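Local coordinates for DocCel5: Type I dockerin repeat domain from A. cellulolyticus family 5 endoglucanase WP_010249057 S51I, L52N mutant (Acetivibrio cellulolyticus, PDB 5NRM), which binds a type I cohesin of scaffoldin B, probably to dock a family 5 endoglucanase onto the cellulosome, at residues P2-V5 against D6-S10. Sequence-based numbering, arbitrary orientation.
Sequences PGDV and DGNGS. With CA (calcium ion), chain C.
A calcium-binding loop of the dockerin closes here round its ion: the calcium draws Asp4 OD1 and Asp6 OD1 together, both as its ligands. Asp4 OD1 binds the calcium at 2.3 Å, beside Asp6 OD1, Asn8 OD1, the backbone Ser10 O and a water. Asp15, from helix 13-23, completes the site. The CG of Asp4 lies anti to its backbone nitrogen (chi1 -176°), which carries the carboxylate into the curl of the loop. Asp4 OD2 accepts from Gly9 N at 2.8 Å on its syn side, 28° out of the carboxylate plane. With the metal bond, this should hold the carboxylate's rotation. A type I turn from Asp4 to Gly7 bends the chain, closed by Gly7 N to Asp4 O at 3.1 Å. Two Asx turns, the first overlapping this turn, continue the curl. Asp6 OD1 accepts from Asn8 N at 3.1 Å, and Asn8 OD1 from Ser10 N at 3.2 Å; each donor stands above its acceptor group's plane. Asp6 OD2 takes a bond from the metal-bound water, at 2.8 Å. Ligands at every second residue from Asp4 to Ser10, closed by a helix aspartate, are characteristic of the EF-hand-like calcium loop of type I dockerins.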
loop_
_atom_site.group_PDB
_atom_site.type_symbol
_atom_site.label_atom_id
_atom_site.label_comp_id
_atom_site.label_asym_id
_atom_site.label_seq_id
_atom_site.Cartn_x
_atom_site.Cartn_y
_atom_site.Cartn_z
ATOM N N PRO B 2 -9.748 -17.791 -2.363
ATOM C CA PRO B 2 -8.950 -17.677 -1.101
ATOM C C PRO B 2 -8.325 -16.255 -0.943
ATOM O O PRO B 2 -7.794 -15.714 -1.911
ATOM C CB PRO B 2 -7.868 -18.755 -1.244
ATOM C CG PRO B 2 -8.511 -19.762 -2.132
ATOM C CD PRO B 2 -9.351 -18.989 -3.126
ATOM N N GLY B 3 -8.505 -15.656 0.226
ATOM C CA GLY B 3 -8.073 -14.291 0.508
ATOM C C GLY B 3 -9.158 -13.256 0.372
ATOM O O GLY B 3 -9.101 -12.233 1.007
ATOM N N ASP B 4 -10.191 -13.575 -0.385
ATOM C CA ASP B 4 -11.205 -12.532 -0.696
ATOM C C ASP B 4 -12.318 -12.690 0.370
ATOM O O ASP B 4 -13.450 -13.108 0.102
ATOM C CB ASP B 4 -11.773 -12.722 -2.094
ATOM C CG ASP B 4 -12.736 -11.603 -2.474
ATOM O OD1 ASP B 4 -12.742 -10.634 -1.742
ATOM O OD2 ASP B 4 -13.521 -11.776 -3.447
ATOM N N VAL B 5 -12.006 -12.341 1.617
ATOM C CA VAL B 5 -12.942 -12.514 2.719
ATOM C C VAL B 5 -14.199 -11.648 2.671
ATOM O O VAL B 5 -15.170 -12.064 3.251
ATOM C CB VAL B 5 -12.222 -12.379 4.126
ATOM C CG1 VAL B 5 -11.080 -13.361 4.243
ATOM C CG2 VAL B 5 -11.773 -10.990 4.409
ATOM N N ASP B 6 -14.219 -10.532 1.934
ATOM C CA ASP B 6 -15.472 -9.776 1.801
ATOM C C ASP B 6 -16.181 -10.120 0.511
ATOM O O ASP B 6 -17.256 -9.610 0.304
ATOM C CB ASP B 6 -15.328 -8.261 1.909
ATOM C CG ASP B 6 -14.489 -7.633 0.784
ATOM O OD1 ASP B 6 -14.175 -8.267 -0.193
ATOM O OD2 ASP B 6 -14.219 -6.424 0.989
ATOM N N GLY B 7 -15.635 -10.992 -0.326
ATOM C CA GLY B 7 -16.362 -11.470 -1.487
ATOM C C GLY B 7 -16.469 -10.509 -2.641
ATOM O O GLY B 7 -17.250 -10.809 -3.571
ATOM N N ASN B 8 -15.726 -9.403 -2.599
ATOM C CA ASN B 8 -15.937 -8.361 -3.609
ATOM C C ASN B 8 -15.237 -8.658 -4.950
ATOM O O ASN B 8 -15.547 -8.009 -5.946
ATOM C CB ASN B 8 -15.637 -6.958 -3.116
ATOM C CG ASN B 8 -14.182 -6.664 -3.003
ATOM O OD1 ASN B 8 -13.329 -7.577 -3.043
ATOM N ND2 ASN B 8 -13.853 -5.403 -2.889
ATOM N N GLY B 9 -14.448 -9.717 -5.023
ATOM C CA GLY B 9 -13.779 -10.104 -6.277
ATOM C C GLY B 9 -12.263 -9.841 -6.276
ATOM O O GLY B 9 -11.589 -10.391 -7.144
ATOM N N SER B 10 -11.752 -9.064 -5.347
ATOM C CA SER B 10 -10.331 -8.759 -5.316
ATOM C C SER B 10 -9.817 -8.959 -3.908
ATOM O O SER B 10 -10.574 -8.769 -2.934
ATOM C CB SER B 10 -10.124 -7.315 -5.714
ATOM O OG SER B 10 -8.706 -6.987 -5.688
HETATM CA CA CA C . -12.037 -8.484 -1.229
HETATM O O HOH W 1 -11.925 -6.187 -0.513
#